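Local coordinates for protein DotI (Legionella pneumophila, PDB 3WZ4) that is a component of an inner-membrane complex essential for type IVB secretion, here represented by its periplasmic domain of the NTF2 clan, at residues 88-93 / 115-120; 111-116 / 132-137; 20-25 / 96-101; 74-79 / 92-97. One frame throughout, in Å; residues are numbered along the deposited sequence.

Contact 1 of 4, residues 88-93 / 115-120; sequences YSWRVQ and MLITRV
Trp90 and Ile117 face each other in the beta hairpin of strands 87-101 and 106-119, part of the antiparallel sheet of this periplasmic domain, whose family belongs to the NTF2 clan. They form a hydrogen-bonded pair, with Trp90 N reaching Ile117 O at 2.7 Å and Ile117 N answering to Trp90 O. Val92 and Met115, a selenomethionine, repeat this double bond, and Arg119 N closes the ladder on Tyr88 O. Non-hydrogen-bonded pairs, Ser89 with Thr118 and Arg91 with Leu116, fill the intervals and turn their side chains to the other face of the sheet.

The face bearing Trp90, Val92, Met115 and Ile117 is the one that helix 7-21 covers, where Ala14 touches Val92, Met115 and Ile117. CG of Trp90 stands anti to its own carbonyl carbon (chi1 -65°), which carries CE3 to 4.1 Å from Ile117 CG2. Arg119 comes to the edge of the indole instead, its CG 3.6 Å from Trp90 CZ3. Tyr88 CD1 lies over one face, offset toward the rim, and NE1 bonds to Asp7, so the ring is fixed from several sides. The guanidinium of Arg119 is tied by NH1 to His3 O. Further along, Met115 CE meets Val92 CG1 at 4.1 Å. On the reverse face Ser89 OG, bonded to Arg87 O, lies only 3.1 Å from Thr118 CG2.

Contact 2 of 4, residues 111-116 / 132-137; sequences NVVTML and SQFVVG
Over one face of the Phe134 ring sits Val113 CG1, in a CH-pi contact 4.1 Å from the ring centroid and 24° off the normal. The methyl is displaced toward the rim and comes nearest to Phe134 CZ, at 3.7 Å. Met115 runs alongside the ring, pointing the same way, with CG 3.9 Å from Phe134 CD2. Its selenium approaches obliquely, 5.1 Å from the centroid, a Met-aromatic contact in its selenomethionine form. CG of Phe134 lies anti to the backbone N (chi1 -165°), which lets the ring lean across to strand 106-119. Phe48 packs against Phe134 edge-to-face, and Ala21 of helix 7-21 also touches it, so this is the covered face of the sheet.

The two segments are the antiparallel hairpin partners at one edge of the NTF2-like sheet, where 129-138 is the outermost strand within this chain. Val112 with Gly137 and Thr114 with Val135 are doubly hydrogen-bonded pairs. At Leu116 the register slips: Ser132 N gives a bond to Leu116 O, and Leu116 N one to Gln133 O, both residues facing Leu116 in a classic beta bulge. The chain turns a corner here, and Ser132 OG is held by Glu43 and Thr41. Waters reinforce the other face of the hairpin. One donates to both Val112 O, at 2.7 Å, and Val135 O, thereby joining the two strands. A second donates to Gln133 OE1 at 3.0 Å and, weakly, to Thr114 O.

Contact 3 of 4, residues 20-25 / 96-101; sequences AAFTYN and ILVTYQ
Phe22 leaves the chain just after helix 7-21 with its CB directed toward strand 87-101, where Ile96, Val98 and Tyr100 receive the ring. CG lies anti to the carbonyl carbon (chi1 -70°), and the first ring atom is already 4.0 Å from Val98 CG2. One ortho carbon, CD1, touches both methyls of Val98, CG1 and CG2, each at 3.8 Å from CD1. Of these, CG2 stands over one face of the Phe22 ring in a CH-pi contact, 24° off the normal. Across the ring, CD2 and CE2 share Ile96 CD1, which arrives obliquely at 3.7 Å from Phe22 CD2. Farther out, CE1 finds Tyr100 OH at its edge, 4.2 Å away. Tyr24 OH in turn approaches the edge of the Tyr100 ring. A water is placed 3.0 Å from Tyr24 OH and also beside Tyr100 OH, though the latter separation is too short to be trusted.

Val136 of strand 129-138 and Ala70 of strand 67-84 also touch Phe22. Phe22 thus packs the segment just after the helix against the sheet, consistent with the helix-on-curved-sheet build of the NTF2 clan.

Contact 4 of 4, residues 74-79 / 92-97; sequences RAPIIL and VQMPIL
Gln93 O takes a hydrogen bond from Ile77 N at 2.9 Å, in the carbonyl plane, and a CA-H...O contact at 3.3 Å from CA of Pro76, which lies just before the facing strand begins. The return bond, Gln93 N to Ile77 O, completes a hydrogen-bonded antiparallel pair in the hairpin of strands 67-84 and 87-101, neighbours in the NTF2-like sheet. Ile77 O also receives Val92 CA as a CA-H...O partner. On either side of this short ladder the pairing changes character. Toward residue 79 the next couple, Ile78 and Val92, is non-hydrogen-bonded and meets through Ile78 CG1 and Val92 CG2, 4.2 Å apart. In the other direction segment 74-76 is loop, and prolines take over.

The Pro76 ring lies beside Met94, pointing the same way, with CD 3.8 Å from the selenium of this selenomethionine. CG of Met94 stands anti to its backbone N (chi1 -166°), and the chain bends only at its last torsion. Ala18 and Asn15 of helix 7-21 touch Met94 as well, so its apolar chain joins the loop to the helix layer.

Ile77 and Gln93 share the opposite, more open face. There Leu79 crosses Gln93, its CD1 3.9 Å from Gln93 CB, while Gln93 OE1 makes a weak hydrogen bond to Thr114 OG1. At the far end Pro95 CG wedges against Arg74, 3.6 Å from Arg74 CB.

Three contacts step across one antiparallel sheet: contact 4 joins strands 67-84 and 87-101, contact 1 joins 87-101 to 106-119, and contact 2 joins 106-119 to 129-138. Contact 4 closes before contact 2 opens; contact 1 begins where contact 4 ends and ends where contact 2 begins, as successive hairpins do. Contacts 2 and 4 have centres about 9 Å apart, whereas contacts 1 and 3, about 22 Å apart, lie on opposite sides of the chain's centre. Contact 3 alone spans a wide sequence gap, bringing the residues just after helix 7-21 against strand 87-101. Met115 and Leu116, in contacts 1 and 2, and Val92, in 1 and 4, are paired on both sides within one continuous sheet.

Contact 1 of 4, residues 88-93 / 115-120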
# COMPACT_ATOMS: atom_id res chain seq x y z
N TYR A 88 1.10 1.66 19.64
CA TYR A 88 -0.29 1.82 19.24
C TYR A 88 -0.43 1.53 17.76
O TYR A 88 0.40 1.96 16.95
CB TYR A 88 -0.81 3.23 19.56
CG TYR A 88 -2.31 3.28 19.73
CD1 TYR A 88 -3.15 3.46 18.64
CD2 TYR A 88 -2.88 3.13 20.99
CE1 TYR A 88 -4.53 3.49 18.80
CE2 TYR A 88 -4.26 3.16 21.15
CZ TYR A 88 -5.07 3.34 20.06
OH TYR A 88 -6.43 3.38 20.22
N SER A 89 -1.48 0.80 17.39
CA SER A 89 -1.62 0.32 16.02
C SER A 89 -3.05 0.42 15.49
O SER A 89 -4.00 0.55 16.25
CB SER A 89 -1.13 -1.12 15.92
OG SER A 89 0.21 -1.23 16.36
N TRP A 90 -3.17 0.36 14.17
CA TRP A 90 -4.46 0.41 13.50
C TRP A 90 -4.50 -0.63 12.39
O TRP A 90 -3.60 -0.69 11.56
CB TRP A 90 -4.67 1.78 12.83
CG TRP A 90 -4.76 2.94 13.76
CD1 TRP A 90 -5.90 3.52 14.24
CD2 TRP A 90 -3.67 3.69 14.30
NE1 TRP A 90 -5.59 4.58 15.05
CE2 TRP A 90 -4.22 4.71 15.11
CE3 TRP A 90 -2.28 3.60 14.18
CZ2 TRP A 90 -3.43 5.63 15.80
CZ3 TRP A 90 -1.50 4.51 14.87
CH2 TRP A 90 -2.08 5.51 15.67
N ARG A 91 -5.55 -1.44 12.37
CA ARG A 91 -5.77 -2.34 11.25
C ARG A 91 -6.77 -1.70 10.30
O ARG A 91 -7.96 -1.58 10.62
CB ARG A 91 -6.24 -3.72 11.72
CG ARG A 91 -5.79 -4.85 10.81
CD ARG A 91 -6.11 -6.22 11.39
NE ARG A 91 -5.38 -6.49 12.63
CZ ARG A 91 -4.17 -7.02 12.68
NH1 ARG A 91 -3.53 -7.34 11.57
NH2 ARG A 91 -3.59 -7.24 13.86
N VAL A 92 -6.29 -1.26 9.14
CA VAL A 92 -7.10 -0.52 8.18
C VAL A 92 -7.38 -1.30 6.90
O VAL A 92 -6.48 -1.91 6.32
CB VAL A 92 -6.43 0.81 7.81
CG1 VAL A 92 -7.16 1.47 6.65
CG2 VAL A 92 -6.38 1.74 9.02
N GLN A 93 -8.63 -1.26 6.45
CA GLN A 93 -9.03 -1.98 5.26
C GLN A 93 -9.72 -1.06 4.26
O GLN A 93 -10.51 -0.19 4.64
CB GLN A 93 -9.97 -3.13 5.64
CG GLN A 93 -10.36 -4.02 4.48
CD GLN A 93 -11.13 -5.24 4.92
OE1 GLN A 93 -10.54 -6.25 5.33
NE2 GLN A 93 -12.46 -5.16 4.87
N MSE A 115 -4.16 -3.32 5.86
CA MSE A 115 -2.88 -2.84 6.36
C MSE A 115 -2.84 -2.83 7.88
O MSE A 115 -3.80 -2.45 8.54
CB MSE A 115 -2.60 -1.43 5.84
CG MSE A 115 -2.42 -1.33 4.33
SE MSE A 115 -2.57 0.51 3.67
CE MSE A 115 -4.52 0.67 3.67
N LEU A 116 -1.71 -3.26 8.44
CA LEU A 116 -1.44 -3.04 9.85
C LEU A 116 -0.53 -1.82 9.95
O LEU A 116 0.58 -1.82 9.42
CB LEU A 116 -0.78 -4.27 10.49
CG LEU A 116 -0.38 -4.11 11.96
CD1 LEU A 116 -1.59 -3.84 12.83
CD2 LEU A 116 0.38 -5.33 12.45
N ILE A 117 -1.02 -0.78 10.61
CA ILE A 117 -0.26 0.45 10.75
C ILE A 117 0.15 0.67 12.20
O ILE A 117 -0.66 0.52 13.11
CB ILE A 117 -1.07 1.66 10.24
CG1 ILE A 117 -1.33 1.53 8.74
CG2 ILE A 117 -0.36 2.97 10.56
CD1 ILE A 117 -2.15 2.65 8.16
N THR A 118 1.43 0.99 12.41
CA THR A 118 1.93 1.18 13.77
C THR A 118 2.69 2.49 13.94
O THR A 118 3.34 2.98 13.01
CB THR A 118 2.86 0.02 14.18
OG1 THR A 118 4.04 0.04 13.37
CG2 THR A 118 2.15 -1.32 14.00
N ARG A 119 2.60 3.06 15.14
CA ARG A 119 3.37 4.24 15.48
C ARG A 119 4.85 3.89 15.54
O ARG A 119 5.23 2.89 16.13
CB ARG A 119 2.92 4.80 16.82
CG ARG A 119 1.46 5.22 16.86
CD ARG A 119 1.35 6.71 17.13
NE ARG A 119 2.20 7.13 18.24
CZ ARG A 119 2.30 8.38 18.68
NH1 ARG A 119 1.59 9.34 18.10
NH2 ARG A 119 3.10 8.67 19.69
N VAL A 120 5.67 4.73 14.92
CA VAL A 120 7.12 4.56 14.98
C VAL A 120 7.77 5.89 15.34
O VAL A 120 7.08 6.90 15.50
CB VAL A 120 7.69 4.04 13.64
CG1 VAL A 120 7.22 2.62 13.38
CG2 VAL A 120 7.31 4.97 12.50

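Contact 2 of 4, residues 111-116 / 132-137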
# COMPACT_ATOMS: atom_id res chain seq x y z
N ASN A 111 -9.91 -5.26 -5.71
CA ASN A 111 -9.13 -5.81 -4.62
C ASN A 111 -9.48 -5.17 -3.28
O ASN A 111 -10.02 -4.07 -3.23
CB ASN A 111 -7.63 -5.64 -4.88
CG ASN A 111 -7.14 -6.49 -6.04
OD1 ASN A 111 -7.53 -7.65 -6.18
ND2 ASN A 111 -6.27 -5.93 -6.87
N VAL A 112 -9.19 -5.89 -2.20
CA VAL A 112 -9.29 -5.32 -0.87
C VAL A 112 -7.90 -5.28 -0.24
O VAL A 112 -7.22 -6.30 -0.16
CB VAL A 112 -10.22 -6.15 0.03
CG1 VAL A 112 -10.47 -5.42 1.34
CG2 VAL A 112 -11.53 -6.42 -0.69
N VAL A 113 -7.48 -4.10 0.18
CA VAL A 113 -6.19 -3.94 0.83
C VAL A 113 -6.38 -3.90 2.34
O VAL A 113 -7.22 -3.17 2.86
CB VAL A 113 -5.48 -2.65 0.37
CG1 VAL A 113 -4.14 -2.50 1.09
CG2 VAL A 113 -5.28 -2.66 -1.14
N THR A 114 -5.59 -4.70 3.05
CA THR A 114 -5.63 -4.68 4.51
C THR A 114 -4.24 -4.36 5.04
O THR A 114 -3.26 -5.04 4.71
CB THR A 114 -6.13 -6.02 5.08
OG1 THR A 114 -7.31 -6.42 4.38
CG2 THR A 114 -6.46 -5.87 6.56
N MSE A 115 -4.16 -3.32 5.86
CA MSE A 115 -2.88 -2.84 6.36
C MSE A 115 -2.84 -2.83 7.88
O MSE A 115 -3.80 -2.45 8.54
CB MSE A 115 -2.60 -1.43 5.84
CG MSE A 115 -2.42 -1.33 4.33
SE MSE A 115 -2.57 0.51 3.67
CE MSE A 115 -4.52 0.67 3.67
N LEU A 116 -1.71 -3.26 8.44
CA LEU A 116 -1.44 -3.04 9.85
C LEU A 116 -0.53 -1.82 9.95
O LEU A 116 0.58 -1.82 9.42
CB LEU A 116 -0.78 -4.27 10.49
CG LEU A 116 -0.38 -4.11 11.96
CD1 LEU A 116 -1.59 -3.84 12.83
CD2 LEU A 116 0.38 -5.33 12.45
N SER A 132 3.27 -2.02 8.76
CA SER A 132 4.00 -3.23 9.16
C SER A 132 3.56 -4.45 8.35
O SER A 132 4.32 -5.40 8.19
CB SER A 132 3.82 -3.49 10.66
OG SER A 132 4.60 -2.60 11.43
N GLN A 133 2.33 -4.42 7.86
CA GLN A 133 1.83 -5.50 7.02
C GLN A 133 0.92 -4.96 5.93
O GLN A 133 0.05 -4.14 6.19
CB GLN A 133 1.10 -6.56 7.85
CG GLN A 133 0.71 -7.79 7.05
CD GLN A 133 0.00 -8.84 7.87
OE1 GLN A 133 -0.96 -8.55 8.58
NE2 GLN A 133 0.47 -10.08 7.78
N PHE A 134 1.14 -5.45 4.72
CA PHE A 134 0.38 -5.02 3.56
C PHE A 134 -0.19 -6.26 2.88
O PHE A 134 0.54 -7.05 2.29
CB PHE A 134 1.30 -4.27 2.59
CG PHE A 134 0.58 -3.47 1.55
CD1 PHE A 134 0.15 -4.07 0.37
CD2 PHE A 134 0.34 -2.12 1.73
CE1 PHE A 134 -0.51 -3.34 -0.60
CE2 PHE A 134 -0.32 -1.38 0.76
CZ PHE A 134 -0.74 -1.99 -0.40
N VAL A 135 -1.50 -6.44 2.98
CA VAL A 135 -2.14 -7.63 2.43
C VAL A 135 -3.18 -7.28 1.36
O VAL A 135 -4.04 -6.43 1.58
CB VAL A 135 -2.79 -8.49 3.52
CG1 VAL A 135 -3.56 -9.64 2.90
CG2 VAL A 135 -1.73 -9.00 4.49
N VAL A 136 -3.07 -7.93 0.21
CA VAL A 136 -4.00 -7.71 -0.89
C VAL A 136 -4.82 -8.97 -1.15
O VAL A 136 -4.29 -10.08 -1.11
CB VAL A 136 -3.27 -7.31 -2.18
CG1 VAL A 136 -4.26 -7.13 -3.33
CG2 VAL A 136 -2.46 -6.03 -1.97
N GLY A 137 -6.11 -8.79 -1.41
CA GLY A 137 -6.98 -9.90 -1.73
C GLY A 137 -8.12 -9.44 -2.62
O GLY A 137 -8.29 -8.24 -2.84
O HOH W 1 -6.87 -7.60 2.23
O HOH W 2 -2.84 -6.65 7.26

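Contact 3 of 4, residues 20-25 / 96-101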
# COMPACT_ATOMS: atom_id res chain seq x y z
N ALA A 20 -0.82 4.46 -3.81
CA ALA A 20 0.55 4.59 -4.28
C ALA A 20 1.14 3.25 -4.69
O ALA A 20 1.87 3.16 -5.68
CB ALA A 20 1.41 5.25 -3.21
N ALA A 21 0.81 2.21 -3.93
CA ALA A 21 1.32 0.87 -4.22
C ALA A 21 0.84 0.34 -5.57
O ALA A 21 1.47 -0.54 -6.15
CB ALA A 21 0.93 -0.09 -3.10
N PHE A 22 -0.26 0.87 -6.07
CA PHE A 22 -0.80 0.43 -7.36
C PHE A 22 -0.75 1.54 -8.40
O PHE A 22 -1.60 1.62 -9.28
CB PHE A 22 -2.22 -0.09 -7.20
CG PHE A 22 -2.30 -1.40 -6.46
CD1 PHE A 22 -2.17 -2.60 -7.14
CD2 PHE A 22 -2.49 -1.42 -5.09
CE1 PHE A 22 -2.23 -3.80 -6.46
CE2 PHE A 22 -2.56 -2.63 -4.41
CZ PHE A 22 -2.43 -3.82 -5.10
N THR A 23 0.26 2.41 -8.28
CA THR A 23 0.43 3.51 -9.22
C THR A 23 1.85 3.51 -9.76
O THR A 23 2.74 4.17 -9.22
CB THR A 23 0.11 4.87 -8.56
OG1 THR A 23 -1.20 4.83 -7.99
CG2 THR A 23 0.18 6.00 -9.59
N TYR A 24 2.07 2.76 -10.84
CA TYR A 24 3.39 2.64 -11.45
C TYR A 24 3.28 2.09 -12.87
O TYR A 24 2.17 1.81 -13.34
CB TYR A 24 4.29 1.73 -10.61
CG TYR A 24 3.87 0.28 -10.61
CD1 TYR A 24 2.90 -0.18 -9.73
CD2 TYR A 24 4.44 -0.63 -11.49
CE1 TYR A 24 2.50 -1.51 -9.73
CE2 TYR A 24 4.05 -1.96 -11.50
CZ TYR A 24 3.08 -2.40 -10.62
OH TYR A 24 2.70 -3.72 -10.62
N ASN A 25 4.41 1.96 -13.56
CA ASN A 25 4.40 1.46 -14.93
C ASN A 25 5.73 0.82 -15.35
O ASN A 25 6.69 0.84 -14.59
CB ASN A 25 4.02 2.57 -15.92
CG ASN A 25 4.95 3.76 -15.85
OD1 ASN A 25 6.11 3.67 -16.25
ND2 ASN A 25 4.45 4.88 -15.35
N ILE A 96 -10.38 -1.42 -3.51
CA ILE A 96 -9.90 -0.59 -4.61
C ILE A 96 -10.19 -1.22 -5.97
O ILE A 96 -10.41 -2.43 -6.07
CB ILE A 96 -8.38 -0.33 -4.51
CG1 ILE A 96 -7.60 -1.65 -4.63
CG2 ILE A 96 -8.03 0.37 -3.21
CD1 ILE A 96 -6.10 -1.49 -4.53
N LEU A 97 -10.19 -0.39 -7.00
CA LEU A 97 -10.28 -0.88 -8.37
C LEU A 97 -8.96 -0.62 -9.09
O LEU A 97 -8.61 0.52 -9.37
CB LEU A 97 -11.42 -0.18 -9.12
CG LEU A 97 -11.61 -0.64 -10.57
CD1 LEU A 97 -11.98 -2.12 -10.61
CD2 LEU A 97 -12.65 0.21 -11.29
N VAL A 98 -8.22 -1.69 -9.38
CA VAL A 98 -6.92 -1.57 -10.02
C VAL A 98 -7.06 -1.72 -11.53
O VAL A 98 -7.81 -2.57 -12.01
CB VAL A 98 -5.92 -2.61 -9.48
CG1 VAL A 98 -4.55 -2.40 -10.11
CG2 VAL A 98 -5.83 -2.52 -7.97
N THR A 99 -6.34 -0.89 -12.28
CA THR A 99 -6.37 -0.93 -13.74
C THR A 99 -4.97 -1.14 -14.33
O THR A 99 -4.06 -0.35 -14.11
CB THR A 99 -6.97 0.36 -14.32
OG1 THR A 99 -8.32 0.50 -13.87
CG2 THR A 99 -6.95 0.33 -15.84
N TYR A 100 -4.82 -2.23 -15.09
CA TYR A 100 -3.61 -2.49 -15.86
C TYR A 100 -3.93 -2.27 -17.34
O TYR A 100 -4.79 -2.95 -17.89
CB TYR A 100 -3.16 -3.94 -15.66
CG TYR A 100 -2.82 -4.31 -14.23
CD1 TYR A 100 -3.81 -4.65 -13.33
CD2 TYR A 100 -1.50 -4.33 -13.80
CE1 TYR A 100 -3.50 -5.00 -12.02
CE2 TYR A 100 -1.18 -4.68 -12.50
CZ TYR A 100 -2.19 -5.01 -11.61
OH TYR A 100 -1.88 -5.36 -10.32
N GLN A 101 -3.25 -1.33 -17.98
CA GLN A 101 -3.61 -1.02 -19.37
C GLN A 101 -2.46 -0.58 -20.26
O GLN A 101 -1.39 -0.17 -19.80
CB GLN A 101 -4.73 0.02 -19.42
CG GLN A 101 -4.29 1.42 -19.04
CD GLN A 101 -5.44 2.41 -19.04
OE1 GLN A 101 -6.00 2.73 -20.09
NE2 GLN A 101 -5.80 2.89 -17.85
O HOH W 3 0.11 -4.44 -9.29

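Contact 4 of 4, residues 74-79 / 92-97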
# COMPACT_ATOMS: atom_id res chain seq x y z
N ARG A 74 -14.41 2.20 -1.89
CA ARG A 74 -15.16 2.69 -0.73
C ARG A 74 -14.19 3.31 0.27
O ARG A 74 -12.97 3.17 0.14
CB ARG A 74 -15.97 1.56 -0.09
CG ARG A 74 -17.28 1.28 -0.80
CD ARG A 74 -17.72 -0.17 -0.69
NE ARG A 74 -18.38 -0.49 0.58
CZ ARG A 74 -19.55 0.02 0.96
NH1 ARG A 74 -20.18 0.89 0.19
NH2 ARG A 74 -20.08 -0.33 2.12
N ALA A 75 -14.73 4.01 1.26
CA ALA A 75 -13.91 4.63 2.28
C ALA A 75 -13.16 3.57 3.09
O ALA A 75 -13.68 2.48 3.33
CB ALA A 75 -14.75 5.50 3.19
N PRO A 76 -11.93 3.90 3.51
CA PRO A 76 -11.15 3.00 4.36
C PRO A 76 -11.76 2.93 5.76
O PRO A 76 -12.29 3.94 6.24
CB PRO A 76 -9.78 3.66 4.42
CG PRO A 76 -10.05 5.11 4.17
CD PRO A 76 -11.19 5.13 3.18
N ILE A 77 -11.70 1.77 6.39
CA ILE A 77 -12.26 1.61 7.72
C ILE A 77 -11.24 1.01 8.69
O ILE A 77 -10.38 0.23 8.29
CB ILE A 77 -13.51 0.70 7.71
CG1 ILE A 77 -13.15 -0.70 7.21
CG2 ILE A 77 -14.62 1.31 6.86
CD1 ILE A 77 -14.34 -1.63 7.11
N ILE A 78 -11.34 1.40 9.95
CA ILE A 78 -10.52 0.79 10.99
C ILE A 78 -11.23 -0.45 11.51
O ILE A 78 -12.29 -0.34 12.13
CB ILE A 78 -10.27 1.77 12.15
CG1 ILE A 78 -9.45 2.97 11.65
CG2 ILE A 78 -9.55 1.07 13.30
CD1 ILE A 78 -9.37 4.10 12.65
N LEU A 79 -10.67 -1.62 11.24
CA LEU A 79 -11.23 -2.87 11.72
C LEU A 79 -10.98 -3.02 13.21
O LEU A 79 -11.80 -3.56 13.95
CB LEU A 79 -10.60 -4.06 10.98
CG LEU A 79 -10.77 -4.12 9.46
CD1 LEU A 79 -10.02 -5.32 8.90
CD2 LEU A 79 -12.24 -4.18 9.07
N VAL A 92 -6.29 -1.26 9.14
CA VAL A 92 -7.10 -0.52 8.18
C VAL A 92 -7.38 -1.30 6.90
O VAL A 92 -6.48 -1.91 6.32
CB VAL A 92 -6.43 0.81 7.81
CG1 VAL A 92 -7.16 1.47 6.65
CG2 VAL A 92 -6.38 1.74 9.02
N GLN A 93 -8.63 -1.26 6.45
CA GLN A 93 -9.03 -1.98 5.26
C GLN A 93 -9.72 -1.06 4.26
O GLN A 93 -10.51 -0.19 4.64
CB GLN A 93 -9.97 -3.13 5.64
CG GLN A 93 -10.36 -4.02 4.48
CD GLN A 93 -11.13 -5.24 4.92
OE1 GLN A 93 -10.54 -6.25 5.33
NE2 GLN A 93 -12.46 -5.16 4.87
N MSE A 94 -9.41 -1.25 2.98
CA MSE A 94 -10.00 -0.44 1.92
C MSE A 94 -10.07 -1.21 0.62
O MSE A 94 -9.08 -1.81 0.20
CB MSE A 94 -9.21 0.86 1.72
CG MSE A 94 -9.95 1.91 0.89
SE MSE A 94 -8.92 3.55 0.60
CE MSE A 94 -7.59 2.84 -0.63
N PRO A 95 -11.24 -1.22 -0.03
CA PRO A 95 -11.40 -1.84 -1.34
C PRO A 95 -10.97 -0.89 -2.46
O PRO A 95 -11.18 0.32 -2.35
CB PRO A 95 -12.91 -2.09 -1.42
CG PRO A 95 -13.49 -0.96 -0.64
CD PRO A 95 -12.51 -0.66 0.48
N ILE A 96 -10.38 -1.42 -3.51
CA ILE A 96 -9.90 -0.59 -4.61
C ILE A 96 -10.19 -1.22 -5.97
O ILE A 96 -10.41 -2.43 -6.07
CB ILE A 96 -8.38 -0.33 -4.51
CG1 ILE A 96 -7.60 -1.65 -4.63
CG2 ILE A 96 -8.03 0.37 -3.21
CD1 ILE A 96 -6.10 -1.49 -4.53
N LEU A 97 -10.19 -0.39 -7.00
CA LEU A 97 -10.28 -0.88 -8.37
C LEU A 97 -8.96 -0.62 -9.09
O LEU A 97 -8.61 0.52 -9.37
CB LEU A 97 -11.42 -0.18 -9.12
CG LEU A 97 -11.61 -0.64 -10.57
CD1 LEU A 97 -11.98 -2.12 -10.61
CD2 LEU A 97 -12.65 0.21 -11.29